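PDB 6LSV: probable 2-oxoglutarate-dependent dioxygenase At5g05600 from Arabidopsis thaliana, which hydroxylates the plant hormone jasmonate to 12-hydroxyjasmonate, using 2-oxoglutarate, molecular oxygen and a bound iron. Local coordinates for residues V8-L13 with W135-F140. Sequence-based numbering, arbitrary orientation.
With JAA ({(1R,2R)-3-oxo-2-[(2Z)-pent-2-en-1-yl]cyclopentyl}acetic acid), chain D.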
ATOM      1  N   VAL A   8      15.637   5.026  14.412  1.00 24.81           N
ATOM      2  CA  VAL A   8      16.844   4.847  13.619  1.00 23.81           C
ATOM      3  C   VAL A   8      16.438   4.854  12.152  1.00 25.48           C
ATOM      4  O   VAL A   8      15.591   4.055  11.733  1.00 30.14           O
ATOM      5  CB  VAL A   8      17.569   3.545  13.983  1.00 21.31           C
ATOM      6  CG1 VAL A   8      18.617   3.222  12.941  1.00 21.85           C
ATOM      7  CG2 VAL A   8      18.194   3.660  15.354  1.00 17.87           C
ATOM      8  N   ARG A   9      17.026   5.754  11.371  1.00 25.88           N
ATOM      9  CA  ARG A   9      16.738   5.810   9.942  1.00 30.76           C
ATOM     10  C   ARG A   9      17.538   4.730   9.227  1.00 27.34           C
ATOM     11  O   ARG A   9      18.772   4.738   9.266  1.00 31.10           O
ATOM     12  CB  ARG A   9      17.064   7.190   9.380  1.00 23.53           C
ATOM     13  CG  ARG A   9      16.383   8.324  10.121  1.00 25.18           C
ATOM     14  CD  ARG A   9      14.872   8.168  10.121  1.00 19.57           C
ATOM     15  NE  ARG A   9      14.225   9.264  10.835  1.00 20.48           N
ATOM     16  CZ  ARG A   9      12.911   9.386  10.996  1.00 26.92           C
ATOM     17  NH1 ARG A   9      12.091   8.474  10.492  1.00 26.72           N
ATOM     18  NH2 ARG A   9      12.417  10.417  11.665  1.00 30.25           N
ATOM     19  N   VAL A  10      16.834   3.799   8.577  1.00 26.28           N
ATOM     20  CA  VAL A  10      17.494   2.667   7.931  1.00 29.64           C
ATOM     21  C   VAL A  10      18.546   3.142   6.937  1.00 28.87           C
ATOM     22  O   VAL A  10      19.562   2.468   6.724  1.00 27.90           O
ATOM     23  CB  VAL A  10      16.443   1.755   7.264  1.00 25.46           C
ATOM     24  CG1 VAL A  10      17.079   0.470   6.782  1.00 26.11           C
ATOM     25  CG2 VAL A  10      15.322   1.450   8.242  1.00 22.66           C
ATOM     26  N   GLN A  11      18.337   4.314   6.334  1.00 27.26           N
ATOM     27  CA  GLN A  11      19.351   4.876   5.450  1.00 30.87           C
ATOM     28  C   GLN A  11      20.659   5.123   6.193  1.00 32.53           C
ATOM     29  O   GLN A  11      21.744   4.952   5.625  1.00 32.26           O
ATOM     30  CB  GLN A  11      18.841   6.171   4.821  1.00 25.35           C
ATOM     31  CG  GLN A  11      19.752   6.715   3.742  1.00 33.12           C
ATOM     32  CD  GLN A  11      19.419   8.139   3.356  1.00 40.72           C
ATOM     33  OE1 GLN A  11      18.467   8.730   3.872  1.00 38.65           O
ATOM     34  NE2 GLN A  11      20.204   8.702   2.445  1.00 37.57           N
ATOM     35  N   SER A  12      20.577   5.528   7.465  1.00 29.65           N
ATOM     36  CA  SER A  12      21.789   5.756   8.248  1.00 26.90           C
ATOM     37  C   SER A  12      22.576   4.468   8.424  1.00 31.76           C
ATOM     38  O   SER A  12      23.812   4.478   8.405  1.00 35.39           O
ATOM     39  CB  SER A  12      21.441   6.346   9.615  1.00 24.58           C
ATOM     40  OG  SER A  12      20.677   7.531   9.493  1.00 37.38           O
ATOM     41  N   LEU A  13      21.875   3.349   8.605  1.00 33.06           N
ATOM     42  CA  LEU A  13      22.554   2.067   8.757  1.00 34.85           C
ATOM     43  C   LEU A  13      23.235   1.653   7.458  1.00 33.41           C
ATOM     44  O   LEU A  13      24.398   1.234   7.460  1.00 34.24           O
ATOM     45  CB  LEU A  13      21.560   1.001   9.222  1.00 30.02           C
ATOM     46  CG  LEU A  13      20.653   1.417  10.384  1.00 33.77           C
ATOM     47  CD1 LEU A  13      19.516   0.425  10.580  1.00 28.08           C
ATOM     48  CD2 LEU A  13      21.468   1.558  11.659  1.00 34.83           C
ATOM     49  N   TRP A 135      13.490  -3.165   7.041  1.00 26.39           N
ATOM     50  CA  TRP A 135      14.619  -2.483   6.410  1.00 25.77           C
ATOM     51  C   TRP A 135      14.107  -1.487   5.369  1.00 24.18           C
ATOM     52  O   TRP A 135      14.300  -1.638   4.162  1.00 26.46           O
ATOM     53  CB  TRP A 135      15.574  -3.493   5.787  1.00 26.16           C
ATOM     54  CG  TRP A 135      16.939  -2.923   5.526  1.00 30.71           C
ATOM     55  CD1 TRP A 135      17.429  -2.473   4.334  1.00 27.34           C
ATOM     56  CD2 TRP A 135      17.985  -2.733   6.486  1.00 28.43           C
ATOM     57  NE1 TRP A 135      18.716  -2.019   4.491  1.00 29.54           N
ATOM     58  CE2 TRP A 135      19.080  -2.166   5.804  1.00 31.83           C
ATOM     59  CE3 TRP A 135      18.100  -2.985   7.856  1.00 28.90           C
ATOM     60  CZ2 TRP A 135      20.277  -1.851   6.445  1.00 33.86           C
ATOM     61  CZ3 TRP A 135      19.288  -2.671   8.491  1.00 27.73           C
ATOM     62  CH2 TRP A 135      20.360  -2.112   7.787  1.00 31.32           C
ATOM     63  N   SER A 136      13.449  -0.443   5.866  1.00 21.26           N
ATOM     64  CA  SER A 136      12.939   0.580   4.966  1.00 22.81           C
ATOM     65  C   SER A 136      12.658   1.857   5.737  1.00 25.19           C
ATOM     66  O   SER A 136      12.316   1.826   6.923  1.00 25.82           O
ATOM     67  CB  SER A 136      11.660   0.128   4.252  1.00 26.05           C
ATOM     68  OG  SER A 136      10.778  -0.528   5.145  1.00 28.22           O
ATOM     69  N   ASP A 137      12.817   2.976   5.040  1.00 22.69           N
ATOM     70  CA  ASP A 137      12.276   4.266   5.433  1.00 22.72           C
ATOM     71  C   ASP A 137      11.104   4.583   4.516  1.00 24.26           C
ATOM     72  O   ASP A 137      10.953   3.987   3.445  1.00 29.73           O
ATOM     73  CB  ASP A 137      13.338   5.367   5.341  1.00 21.57           C
ATOM     74  CG  ASP A 137      14.550   5.085   6.211  1.00 26.69           C
ATOM     75  OD1 ASP A 137      14.389   4.471   7.285  1.00 21.95           O
ATOM     76  OD2 ASP A 137      15.669   5.474   5.814  1.00 31.85           O
ATOM     77  N   TYR A 138      10.264   5.524   4.934  1.00 19.06           N
ATOM     78  CA  TYR A 138       9.087   5.835   4.139  1.00 23.50           C
ATOM     79  C   TYR A 138       8.655   7.269   4.401  1.00 23.93           C
ATOM     80  O   TYR A 138       9.079   7.906   5.369  1.00 24.50           O
ATOM     81  CB  TYR A 138       7.940   4.861   4.437  1.00 22.54           C
ATOM     82  CG  TYR A 138       7.362   5.010   5.826  1.00 20.06           C
ATOM     83  CD1 TYR A 138       6.307   5.880   6.067  1.00 17.03           C
ATOM     84  CD2 TYR A 138       7.873   4.282   6.895  1.00 19.28           C
ATOM     85  CE1 TYR A 138       5.778   6.024   7.333  1.00 24.59           C
ATOM     86  CE2 TYR A 138       7.349   4.418   8.168  1.00 15.38           C
ATOM     87  CZ  TYR A 138       6.301   5.292   8.382  1.00 21.92           C
ATOM     88  OH  TYR A 138       5.770   5.442   9.646  1.00 21.53           O
ATOM     89  N   TYR A 139       7.789   7.768   3.516  1.00 20.72           N
ATOM     90  CA  TYR A 139       7.108   9.042   3.694  1.00 23.84           C
ATOM     91  C   TYR A 139       5.611   8.826   3.548  1.00 22.45           C
ATOM     92  O   TYR A 139       5.165   8.019   2.731  1.00 26.37           O
ATOM     93  CB  TYR A 139       7.575  10.097   2.681  1.00 26.02           C
ATOM     94  CG  TYR A 139       7.389  11.507   3.182  1.00 23.39           C
ATOM     95  CD1 TYR A 139       6.155  12.139   3.098  1.00 23.98           C
ATOM     96  CD2 TYR A 139       8.443  12.201   3.757  1.00 24.84           C
ATOM     97  CE1 TYR A 139       5.980  13.428   3.567  1.00 30.10           C
ATOM     98  CE2 TYR A 139       8.279  13.488   4.227  1.00 25.22           C
ATOM     99  CZ  TYR A 139       7.048  14.096   4.130  1.00 24.68           C
ATOM    100  OH  TYR A 139       6.886  15.376   4.601  1.00 26.74           O
ATOM    101  N   PHE A 140       4.832   9.559   4.340  1.00 21.21           N
ATOM    102  CA  PHE A 140       3.382   9.413   4.336  1.00 18.65           C
ATOM    103  C   PHE A 140       2.733  10.790   4.329  1.00 24.23           C
ATOM    104  O   PHE A 140       3.155  11.681   5.074  1.00 26.34           O
ATOM    105  CB  PHE A 140       2.920   8.600   5.553  1.00 22.59           C
ATOM    106  CG  PHE A 140       1.435   8.389   5.624  1.00 23.98           C
ATOM    107  CD1 PHE A 140       0.787   7.595   4.691  1.00 19.65           C
ATOM    108  CD2 PHE A 140       0.689   8.976   6.635  1.00 22.68           C
ATOM    109  CE1 PHE A 140      -0.581   7.396   4.766  1.00 24.34           C
ATOM    110  CE2 PHE A 140      -0.677   8.781   6.711  1.00 23.64           C
ATOM    111  CZ  PHE A 140      -1.314   7.991   5.777  1.00 22.45           C
TER
HETATM  112  O01 JAA D 402       2.168   4.101   6.708  1.00 23.38           O
HETATM  113  O02 JAA D 402      -4.156   4.762   6.460  1.00 22.94           O
HETATM  114  O03 JAA D 402      -3.953   4.629   8.621  1.00 28.24           O
HETATM  115  C04 JAA D 402      -1.201   4.117   6.969  1.00 26.64           C
HETATM  116  C05 JAA D 402       0.140   3.199   6.914  1.00 25.45           C
HETATM  117  C06 JAA D 402      -0.893   5.151   8.084  1.00 23.20           C
HETATM  118  C07 JAA D 402       0.472   5.103   8.288  1.00 22.68           C
HETATM  119  C08 JAA D 402       1.079   4.062   7.175  1.00 24.18           C
HETATM  120  C09 JAA D 402       0.350   2.552   5.476  1.00 26.23           C
HETATM  121  C10 JAA D 402      -2.363   3.358   7.303  1.00 20.51           C
HETATM  122  C11 JAA D 402      -0.386   1.214   5.387  1.00 27.21           C
HETATM  123  C12 JAA D 402      -3.558   4.302   7.470  1.00 23.78           C
HETATM  124  C13 JAA D 402       0.202   0.126   4.928  1.00 24.01           C
HETATM  125  C14 JAA D 402       1.657   0.145   4.465  1.00 28.82           C
HETATM  126  C15 JAA D 402       2.432  -0.969   5.168  1.00 26.05           C
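The carboxylate of D137 accepts the backbone N-H groups of V10 and Q11, the first two residues of helix 10-15, a worked example of how a side chain distant in sequence can take up the amide N-H groups at a helix N-terminus. D137 opens strand 137-144, in the large mixed sheet that includes strands of the double-stranded beta-helix core of 2-oxoglutarate oxygenases. Farther along, F140 lays one ring face against jasmonate; strand 137-144 thus links this helix start to the substrate pocket.

In the polar half, the amide N of V10 meets OD1 of D137 at 2.8 Å through the syn lone pair, and the amide N of Q11 reaches OD2 of D137 at 3.0 Å, on the syn side but 22° out of the carboxylate plane. S123 OG also bonds OD1, and the helix end probably favours the carboxylate's negative charge. R9, at the N-cap position, forms a salt bridge through NE with E109.

The apolar half is built on W135, whose NE1 is held by K214 O. L13 meets its six-membered ring obliquely, CB lying 3.6 Å from W135 CH2. With V10 CG1 anti to the backbone N (chi1 -171°), that methyl forms a CH-pi contact, 3.4 Å from the centroid of the W135 five-membered ring.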